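Local coordinates for protein 3-hydroxyacyl-thioester dehydratase Z (Mycobacterium tuberculosis, PDB 2C2I) that probably interconverts (3R)-3-hydroxyacyl-CoA and trans-2-enoyl-CoA by dehydration and hydration, working as a homodimer in fatty acid metabolism, at residues Asp40-Val46 and Thr58-His62; Asn92-Ala98 and Lys138-Glu144; Val100-Val106 and Val131-Gly135. One frame throughout, in Å; residues are numbered along the deposited sequence.

Contact 1 of 3, residues Asp40-Val46 and Thr58-His62; sequences DHQWIHV and TTIAH
His45 lies face to face with His62 in the probable active site of this MaoC-like hotdog protein, where Asp40 and His45 are, by similarity, important for catalysis and Ile60, Ala61 and His62 line the substrate site. The CB of His45 rests over the His62 face, 4.0 Å from the ring centroid. His45 CD2 lies 3.5 Å from His62 CD2, and the two rings, centroids 3.9 Å apart, are inclined by 23°. Chi1 (-48°) sets the ring beside the backbone N, and its rotation about CB-CG presents ND1 to the loop, where it donates to Ile60 O at 2.8 Å; that oxygen sits in the plane of the His45 ring, whereas ND1 stands above the carbonyl plane. CE1 passes near Ala61 O and His62 CA, and NE2 comes near His62 CD2. Ile44 CG1 covers the other face of the ring, which is thus sandwiched and fixed in rotation. Ile60 N returns a bond to Ile44 O, an oxygen also gripped by a water that bridges to Thr58 O. From the second subunit, Ala86 O accepts from Gln42 NE2. The His62 ring has its own bond: NE2 donates to Asp40 O at 2.9 Å (162°), while Asp40 OD1 accepts from Gln42 N in an Asx turn.

Contact 2 of 3, residues Asn92-Ala98 and Lys138-Glu144; sequences NKVRFPA and KPACVAE
Arg95 and Val142 form a hydrogen-bonded pair of an antiparallel beta ladder, Arg95 N to Val142 O at 2.9 Å and Val142 N back to Arg95 O at 3.0 Å. Val94 faces Ala143 in the non-hydrogen-bonded pair beside it, and Glu144 N donates to Lys93 O in the next. At the far end Asn92 is held twice by Glu144: its N binds Glu144 O, and its ND2 gives a straight bond (168°) to the anti lone pair of Glu144 OE2 at 2.8 Å, with amide and carboxylate planes almost perpendicular. On the Val94 side, Cys141 SG, anti to its backbone N (chi1 -178°), reaches between Val94 CG1 and Phe96 CE1, the latter 3.7 Å away and met obliquely to the ring. Beyond the strands, Pro97 and Pro139 cross at about a right angle, and a water joins Ala98 O to Ala140 O. Pro97 and Ala98 belong to the probable substrate site. Further out, Arg95 NH2 bonds Asn92 OD1 of the second subunit, and Val94 and Arg95 continue the sheet into that chain. Helix 63-68 packs on Val94, Phe96 and Ala143 through Leu67, while strand 122-133 flanks strand 141-149, with Ala140 and Cys141 forming a classic beta bulge opposite Val131.

Contact 3 of 3, residues Val100-Val106 and Val131-Gly135; sequences VPVGSRV and VEVEG
Arg105 and Glu134 run side by side, pointing the same way, and close the contact with a salt bridge where the beta hairpin of strands 105-119 and 122-133 opens out. Arg105 NE donates to Glu134 OE1 at 2.9 Å, meeting it from above the carboxylate plane. Arg105 NH2 and Glu134 OE2 complete the bridge, though their modelled separation of 2.5 Å is doubtfully short. The carboxylate lies at one edge of the guanidinium, the two planes 36° apart. The bend of the arginine at chi3 (-56°) turns this edge toward the glutamate. Glu134 OE1 also receives a bond from a water that accepts from Arg105 N.

Backbone bonding continues the hairpin: Glu134 N donates to Arg105 O at 2.8 Å, next to the non-hydrogen-bonded pair Val106 and Val133. Before the strand, Pro101 to Ser104 make a type II turn, whose Pro101 O accepts from both Ser104 N and Ser104 OG on the same face of its plane.

Apolar packing is centred on Val133. Its CG2, anti to the backbone N, lies 3.7 Å from Ser104 CB and also meets Val100 CG1, whereas its CB touches Val106 CG1. Val106 CB in turn meets Val131 CG1 at 3.9 Å.

In the antiparallel hotdog sheet, strand 17-25 borders strand 105-119, its Trp23 making a cation-pi contact with Arg105, and strand 141-149 borders strand 122-133; helix 28-38 packs against Val102, and Ala140 covers Val100 and Val133.

From the N terminus, the chain first closes on itself in contact 1, a short excursion through helix 48-52 that brings 58-62 back to 40-46. It then passes helices 63-68 and 70-75 before strand 86-95 opens contact 2, which closes only when 138-144 arrives. Contact 3 nests within that larger loop, joining 100-106 to 131-135 across one end of the long hairpin. Contact 1 is complete before either of these begins. Segment 100-106 ties it to the sheet through backbone bonds of Thr59 with Val102 and Ala61 with Val100, while contacts 2 and 3 share the sheet through neighbouring strands 141-149 and 122-133. Contacts 1 and 2 both meet the second subunit.

Contact 1 of 3, residues Asp40-Val46 and Thr58-His62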
loop_
_atom_site.group_PDB
_atom_site.type_symbol
_atom_site.label_atom_id
_atom_site.label_comp_id
_atom_site.label_asym_id
_atom_site.label_seq_id
_atom_site.Cartn_x
_atom_site.Cartn_y
_atom_site.Cartn_z
ATOM N N ASP A 40 9.867 2.112 -6.976
ATOM C CA ASP A 40 10.752 1.941 -5.837
ATOM C C ASP A 40 11.731 0.812 -6.158
ATOM O O ASP A 40 11.365 -0.368 -6.102
ATOM C CB ASP A 40 9.955 1.673 -4.546
ATOM C CG ASP A 40 10.850 1.597 -3.300
ATOM O OD1 ASP A 40 12.097 1.513 -3.413
ATOM O OD2 ASP A 40 10.300 1.610 -2.183
ATOM N N HIS A 41 12.955 1.183 -6.550
ATOM C CA HIS A 41 14.000 0.196 -6.860
ATOM C C HIS A 41 15.091 0.193 -5.806
ATOM O O HIS A 41 16.259 -0.051 -6.118
ATOM C CB HIS A 41 14.606 0.466 -8.259
ATOM C CG HIS A 41 13.661 0.192 -9.391
ATOM N ND1 HIS A 41 12.843 1.161 -9.924
ATOM C CD2 HIS A 41 13.387 -0.946 -10.072
ATOM C CE1 HIS A 41 12.110 0.635 -10.893
ATOM N NE2 HIS A 41 12.433 -0.641 -11.009
ATOM N N GLN A 42 14.738 0.435 -4.543
ATOM C CA GLN A 42 15.771 0.527 -3.527
ATOM C C GLN A 42 16.565 -0.783 -3.477
ATOM O O GLN A 42 16.005 -1.868 -3.648
ATOM C CB GLN A 42 15.218 0.875 -2.152
ATOM C CG GLN A 42 16.318 1.442 -1.261
ATOM C CD GLN A 42 15.866 1.819 0.143
ATOM O OE1 GLN A 42 16.682 2.201 0.947
ATOM N NE2 GLN A 42 14.562 1.700 0.439
ATOM N N TRP A 43 17.868 -0.653 -3.266
ATOM C CA TRP A 43 18.754 -1.809 -3.221
ATOM C C TRP A 43 18.307 -2.917 -2.260
ATOM O O TRP A 43 18.448 -4.092 -2.583
ATOM C CB TRP A 43 20.185 -1.394 -2.917
ATOM C CG TRP A 43 20.380 -0.765 -1.577
ATOM C CD1 TRP A 43 20.187 0.544 -1.258
ATOM C CD2 TRP A 43 20.763 -1.420 -0.365
ATOM N NE1 TRP A 43 20.482 0.762 0.065
ATOM C CE2 TRP A 43 20.843 -0.428 0.639
ATOM C CE3 TRP A 43 21.094 -2.745 -0.036
ATOM C CZ2 TRP A 43 21.203 -0.717 1.957
ATOM C CZ3 TRP A 43 21.475 -3.034 1.283
ATOM C CH2 TRP A 43 21.522 -2.024 2.261
ATOM N N ILE A 44 17.759 -2.548 -1.097
ATOM C CA ILE A 44 17.297 -3.539 -0.110
ATOM C C ILE A 44 16.253 -4.523 -0.682
ATOM O O ILE A 44 16.090 -5.623 -0.154
ATOM C CB ILE A 44 16.749 -2.895 1.186
ATOM C CG1 ILE A 44 15.521 -2.015 0.890
ATOM C CG2 ILE A 44 17.822 -2.077 1.880
ATOM C CD1 ILE A 44 14.858 -1.468 2.168
ATOM N N HIS A 45 15.556 -4.124 -1.743
ATOM C CA HIS A 45 14.533 -4.975 -2.358
ATOM C C HIS A 45 15.037 -5.688 -3.608
ATOM O O HIS A 45 14.612 -6.814 -3.885
ATOM C CB HIS A 45 13.265 -4.179 -2.713
ATOM C CG HIS A 45 12.762 -3.308 -1.598
ATOM N ND1 HIS A 45 12.379 -3.807 -0.364
ATOM C CD2 HIS A 45 12.581 -1.967 -1.534
ATOM C CE1 HIS A 45 12.000 -2.808 0.408
ATOM N NE2 HIS A 45 12.103 -1.684 -0.281
ATOM N N VAL A 46 15.927 -5.044 -4.371
ATOM C CA VAL A 46 16.197 -5.544 -5.725
ATOM C C VAL A 46 17.666 -5.810 -6.077
ATOM O O VAL A 46 17.946 -6.306 -7.172
ATOM C CB VAL A 46 15.515 -4.683 -6.838
ATOM C CG1 VAL A 46 13.987 -4.594 -6.612
ATOM C CG2 VAL A 46 16.120 -3.311 -6.898
ATOM N N THR A 58 19.882 -10.404 2.794
ATOM C CA THR A 58 19.234 -10.843 1.573
ATOM C C THR A 58 18.215 -9.762 1.254
ATOM O O THR A 58 17.975 -8.889 2.095
ATOM C CB THR A 58 18.514 -12.211 1.760
ATOM O OG1 THR A 58 18.030 -12.683 0.494
ATOM C CG2 THR A 58 17.337 -12.086 2.757
ATOM N N THR A 59 17.637 -9.826 0.064
ATOM C CA THR A 59 16.625 -8.850 -0.353
ATOM C C THR A 59 15.362 -9.058 0.480
ATOM O O THR A 59 15.041 -10.200 0.847
ATOM C CB THR A 59 16.287 -8.932 -1.858
ATOM O OG1 THR A 59 16.087 -10.292 -2.268
ATOM C CG2 THR A 59 17.416 -8.303 -2.710
ATOM N N ILE A 60 14.658 -7.962 0.772
ATOM C CA ILE A 60 13.368 -8.029 1.484
ATOM C C ILE A 60 12.258 -7.411 0.615
ATOM O O ILE A 60 12.534 -6.564 -0.252
ATOM C CB ILE A 60 13.446 -7.361 2.910
ATOM C CG1 ILE A 60 13.733 -5.852 2.843
ATOM C CG2 ILE A 60 14.468 -8.050 3.816
ATOM C CD1 ILE A 60 13.655 -5.157 4.186
ATOM N N ALA A 61 11.012 -7.837 0.824
ATOM C CA ALA A 61 9.877 -7.276 0.096
ATOM C C ALA A 61 9.680 -5.798 0.456
ATOM O O ALA A 61 10.056 -5.353 1.517
ATOM C CB ALA A 61 8.588 -8.059 0.425
ATOM N N HIS A 62 9.047 -5.057 -0.443
ATOM C CA HIS A 62 8.573 -3.713 -0.120
ATOM C C HIS A 62 7.433 -3.878 0.887
ATOM O O HIS A 62 6.573 -4.725 0.684
ATOM C CB HIS A 62 7.969 -3.046 -1.360
ATOM C CG HIS A 62 8.912 -2.886 -2.511
ATOM N ND1 HIS A 62 9.287 -3.937 -3.323
ATOM C CD2 HIS A 62 9.482 -1.775 -3.043
ATOM C CE1 HIS A 62 10.092 -3.489 -4.272
ATOM N NE2 HIS A 62 10.233 -2.181 -4.119
HETATM O O HOH W 1 17.892 -6.126 2.033
#

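Contact 2 of 3, residues Asn92-Ala98 and Lys138-Glu144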
loop_
_atom_site.group_PDB
_atom_site.type_symbol
_atom_site.label_atom_id
_atom_site.label_comp_id
_atom_site.label_asym_id
_atom_site.label_seq_id
_atom_site.Cartn_x
_atom_site.Cartn_y
_atom_site.Cartn_z
ATOM N N ASN A 92 -6.776 2.515 8.340
ATOM C CA ASN A 92 -6.737 3.282 9.575
ATOM C C ASN A 92 -5.381 3.212 10.268
ATOM O O ASN A 92 -4.977 4.160 10.939
ATOM C CB ASN A 92 -7.846 2.819 10.504
ATOM C CG ASN A 92 -9.231 3.175 9.957
ATOM O OD1 ASN A 92 -9.377 4.171 9.229
ATOM N ND2 ASN A 92 -10.229 2.356 10.270
ATOM N N LYS A 93 -4.685 2.095 10.096
ATOM C CA LYS A 93 -3.326 1.937 10.676
ATOM C C LYS A 93 -2.661 0.744 10.032
ATOM O O LYS A 93 -3.326 -0.254 9.728
ATOM C CB LYS A 93 -3.393 1.692 12.180
ATOM C CG LYS A 93 -2.049 1.873 12.894
ATOM C CD LYS A 93 -2.202 1.659 14.392
ATOM C CE LYS A 93 -0.824 1.616 15.048
ATOM N NZ LYS A 93 -0.924 1.559 16.534
ATOM N N VAL A 94 -1.351 0.845 9.815
ATOM C CA VAL A 94 -0.583 -0.286 9.274
ATOM C C VAL A 94 0.793 -0.236 9.934
ATOM O O VAL A 94 1.390 0.839 10.027
ATOM C CB VAL A 94 -0.356 -0.190 7.718
ATOM C CG1 VAL A 94 0.527 -1.338 7.269
ATOM C CG2 VAL A 94 -1.732 -0.152 6.900
ATOM N N ARG A 95 1.295 -1.401 10.341
ATOM C CA ARG A 95 2.654 -1.496 10.863
ATOM C C ARG A 95 3.303 -2.715 10.223
ATOM O O ARG A 95 2.607 -3.627 9.745
ATOM C CB ARG A 95 2.658 -1.578 12.400
ATOM C CG ARG A 95 2.158 -0.321 13.137
ATOM C CD ARG A 95 3.095 0.844 12.961
ATOM N NE ARG A 95 2.742 2.027 13.723
ATOM C CZ ARG A 95 2.013 3.055 13.267
ATOM N NH1 ARG A 95 1.462 3.045 12.050
ATOM N NH2 ARG A 95 1.818 4.090 14.058
ATOM N N PHE A 96 4.641 -2.696 10.141
ATOM C CA PHE A 96 5.397 -3.778 9.511
ATOM C C PHE A 96 6.457 -4.254 10.498
ATOM O O PHE A 96 7.655 -3.913 10.348
ATOM C CB PHE A 96 6.085 -3.287 8.224
ATOM C CG PHE A 96 5.130 -2.776 7.170
ATOM C CD1 PHE A 96 4.332 -3.657 6.456
ATOM C CD2 PHE A 96 5.030 -1.415 6.907
ATOM C CE1 PHE A 96 3.453 -3.199 5.468
ATOM C CE2 PHE A 96 4.149 -0.936 5.913
ATOM C CZ PHE A 96 3.362 -1.820 5.203
ATOM N N PRO A 97 6.040 -5.002 11.532
ATOM C CA PRO A 97 6.994 -5.352 12.614
ATOM C C PRO A 97 8.269 -6.081 12.170
ATOM O O PRO A 97 9.346 -5.813 12.712
ATOM C CB PRO A 97 6.152 -6.216 13.551
ATOM C CG PRO A 97 4.713 -5.637 13.355
ATOM C CD PRO A 97 4.673 -5.486 11.834
ATOM N N ALA A 98 8.149 -6.968 11.199
ATOM C CA ALA A 98 9.285 -7.767 10.718
ATOM C C ALA A 98 9.388 -7.701 9.195
ATOM O O ALA A 98 8.378 -7.772 8.501
ATOM C CB ALA A 98 9.122 -9.199 11.141
ATOM N N LYS A 138 7.626 -12.178 14.895
ATOM C CA LYS A 138 6.902 -10.910 14.700
ATOM C C LYS A 138 6.117 -10.954 13.383
ATOM O O LYS A 138 6.587 -11.540 12.417
ATOM C CB LYS A 138 7.865 -9.710 14.707
ATOM C CG LYS A 138 8.519 -9.401 16.065
ATOM C CD LYS A 138 9.472 -8.202 15.943
ATOM C CE LYS A 138 10.262 -7.949 17.224
ATOM N NZ LYS A 138 11.017 -9.185 17.634
ATOM N N PRO A 139 4.904 -10.337 13.345
ATOM C CA PRO A 139 4.157 -10.325 12.075
ATOM C C PRO A 139 4.870 -9.489 11.011
ATOM O O PRO A 139 5.659 -8.603 11.349
ATOM C CB PRO A 139 2.820 -9.642 12.426
ATOM C CG PRO A 139 2.915 -9.181 13.837
ATOM C CD PRO A 139 4.187 -9.679 14.456
ATOM N N ALA A 140 4.581 -9.773 9.747
ATOM C CA ALA A 140 5.091 -8.974 8.649
ATOM C C ALA A 140 4.268 -7.706 8.521
ATOM O O ALA A 140 4.786 -6.663 8.131
ATOM C CB ALA A 140 5.056 -9.750 7.364
ATOM N N CYS A 141 2.987 -7.790 8.877
ATOM C CA CYS A 141 2.110 -6.647 8.670
ATOM C C CYS A 141 0.904 -6.788 9.581
ATOM O O CYS A 141 0.345 -7.877 9.700
ATOM C CB CYS A 141 1.668 -6.620 7.210
ATOM S SG CYS A 141 0.597 -5.200 6.806
ATOM N N VAL A 142 0.527 -5.687 10.233
ATOM C CA VAL A 142 -0.712 -5.597 10.999
ATOM C C VAL A 142 -1.432 -4.379 10.418
ATOM O O VAL A 142 -0.910 -3.268 10.465
ATOM C CB VAL A 142 -0.500 -5.402 12.511
ATOM C CG1 VAL A 142 -1.853 -5.408 13.255
ATOM C CG2 VAL A 142 0.443 -6.472 13.104
ATOM N N ALA A 143 -2.635 -4.589 9.889
ATOM C CA ALA A 143 -3.340 -3.525 9.157
ATOM C C ALA A 143 -4.801 -3.497 9.528
ATOM O O ALA A 143 -5.405 -4.537 9.722
ATOM C CB ALA A 143 -3.222 -3.742 7.653
ATOM N N GLU A 144 -5.355 -2.304 9.623
ATOM C CA GLU A 144 -6.805 -2.179 9.611
ATOM C C GLU A 144 -7.180 -1.432 8.325
ATOM O O GLU A 144 -6.729 -0.302 8.111
ATOM C CB GLU A 144 -7.278 -1.419 10.838
ATOM C CG GLU A 144 -8.809 -1.356 10.929
ATOM C CD GLU A 144 -9.240 -0.701 12.211
ATOM O OE1 GLU A 144 -8.979 -1.289 13.278
ATOM O OE2 GLU A 144 -9.773 0.416 12.178
HETATM O O HOH W 2 7.062 -6.415 6.733
#

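Contact 3 of 3, residues Val100-Val106 and Val131-Gly135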
loop_
_atom_site.group_PDB
_atom_site.type_symbol
_atom_site.label_atom_id
_atom_site.label_comp_id
_atom_site.label_asym_id
_atom_site.label_seq_id
_atom_site.Cartn_x
_atom_site.Cartn_y
_atom_site.Cartn_z
ATOM N N VAL A 100 10.146 -9.070 5.332
ATOM C CA VAL A 100 9.806 -10.293 4.652
ATOM C C VAL A 100 10.999 -10.603 3.752
ATOM O O VAL A 100 11.148 -9.975 2.696
ATOM C CB VAL A 100 8.519 -10.132 3.817
ATOM C CG1 VAL A 100 8.174 -11.424 3.068
ATOM C CG2 VAL A 100 7.344 -9.687 4.716
ATOM N N PRO A 101 11.870 -11.547 4.174
ATOM C CA PRO A 101 12.922 -11.943 3.234
ATOM C C PRO A 101 12.303 -12.477 1.958
ATOM O O PRO A 101 11.306 -13.190 2.015
ATOM C CB PRO A 101 13.646 -13.077 3.989
ATOM C CG PRO A 101 13.398 -12.772 5.425
ATOM C CD PRO A 101 11.983 -12.272 5.455
ATOM N N VAL A 102 12.873 -12.130 0.807
ATOM C CA VAL A 102 12.442 -12.709 -0.455
ATOM C C VAL A 102 12.612 -14.233 -0.362
ATOM O O VAL A 102 13.547 -14.695 0.278
ATOM C CB VAL A 102 13.236 -12.130 -1.651
ATOM C CG1 VAL A 102 12.873 -12.863 -2.921
ATOM C CG2 VAL A 102 12.941 -10.642 -1.831
ATOM N N GLY A 103 11.696 -14.980 -0.972
ATOM C CA GLY A 103 11.655 -16.447 -0.861
ATOM C C GLY A 103 10.860 -16.984 0.312
ATOM O O GLY A 103 10.559 -18.174 0.352
ATOM N N SER A 104 10.551 -16.126 1.285
ATOM C CA SER A 104 9.757 -16.502 2.463
ATOM C C SER A 104 8.296 -16.744 2.150
ATOM O O SER A 104 7.790 -16.273 1.135
ATOM C CB SER A 104 9.821 -15.401 3.514
ATOM O OG SER A 104 11.138 -15.301 4.006
ATOM N N ARG A 105 7.614 -17.455 3.063
ATOM C CA ARG A 105 6.167 -17.635 2.972
ATOM C C ARG A 105 5.444 -16.723 3.960
ATOM O O ARG A 105 5.920 -16.479 5.075
ATOM C CB ARG A 105 5.760 -19.087 3.202
ATOM C CG ARG A 105 6.310 -20.028 2.145
ATOM C CD ARG A 105 5.491 -21.304 2.058
ATOM N NE ARG A 105 5.415 -21.979 3.349
ATOM C CZ ARG A 105 4.662 -23.047 3.572
ATOM N NH1 ARG A 105 3.925 -23.557 2.585
ATOM N NH2 ARG A 105 4.642 -23.602 4.777
ATOM N N VAL A 106 4.311 -16.202 3.514
ATOM C CA VAL A 106 3.452 -15.359 4.335
ATOM C C VAL A 106 2.003 -15.910 4.349
ATOM O O VAL A 106 1.560 -16.571 3.419
ATOM C CB VAL A 106 3.456 -13.881 3.825
ATOM C CG1 VAL A 106 4.862 -13.281 3.919
ATOM C CG2 VAL A 106 2.926 -13.813 2.389
ATOM N N VAL A 131 -0.577 -10.323 8.995
ATOM C CA VAL A 131 0.161 -11.148 8.058
ATOM C C VAL A 131 1.380 -11.693 8.808
ATOM O O VAL A 131 2.235 -10.921 9.263
ATOM C CB VAL A 131 0.624 -10.348 6.795
ATOM C CG1 VAL A 131 1.277 -11.275 5.774
ATOM C CG2 VAL A 131 -0.551 -9.640 6.131
ATOM N N GLU A 132 1.443 -13.018 8.951
ATOM C CA GLU A 132 2.622 -13.661 9.537
ATOM C C GLU A 132 3.599 -14.052 8.447
ATOM O O GLU A 132 3.201 -14.281 7.308
ATOM C CB GLU A 132 2.222 -14.892 10.354
ATOM C CG GLU A 132 1.712 -16.062 9.547
ATOM C CD GLU A 132 1.232 -17.197 10.462
ATOM O OE1 GLU A 132 2.017 -17.648 11.331
ATOM O OE2 GLU A 132 0.072 -17.617 10.323
ATOM N N VAL A 133 4.882 -14.152 8.806
ATOM C CA VAL A 133 5.897 -14.632 7.856
ATOM C C VAL A 133 6.633 -15.826 8.495
ATOM O O VAL A 133 7.071 -15.746 9.628
ATOM C CB VAL A 133 6.845 -13.472 7.324
ATOM C CG1 VAL A 133 7.371 -12.577 8.450
ATOM C CG2 VAL A 133 7.983 -14.017 6.472
ATOM N N GLU A 134 6.734 -16.920 7.751
ATOM C CA GLU A 134 7.080 -18.237 8.307
ATOM C C GLU A 134 8.368 -18.375 9.140
ATOM O O GLU A 134 8.416 -19.227 10.045
ATOM C CB GLU A 134 7.032 -19.291 7.206
ATOM C CG GLU A 134 6.894 -20.728 7.704
ATOM C CD GLU A 134 6.646 -21.693 6.582
ATOM O OE1 GLU A 134 7.291 -21.544 5.525
ATOM O OE2 GLU A 134 5.792 -22.592 6.751
ATOM N N GLY A 135 9.384 -17.554 8.886
ATOM C CA GLY A 135 10.626 -17.606 9.699
ATOM C C GLY A 135 10.875 -16.612 10.841
ATOM O O GLY A 135 12.013 -16.505 11.323
HETATM O O HOH W 3 9.128 -19.737 4.551
#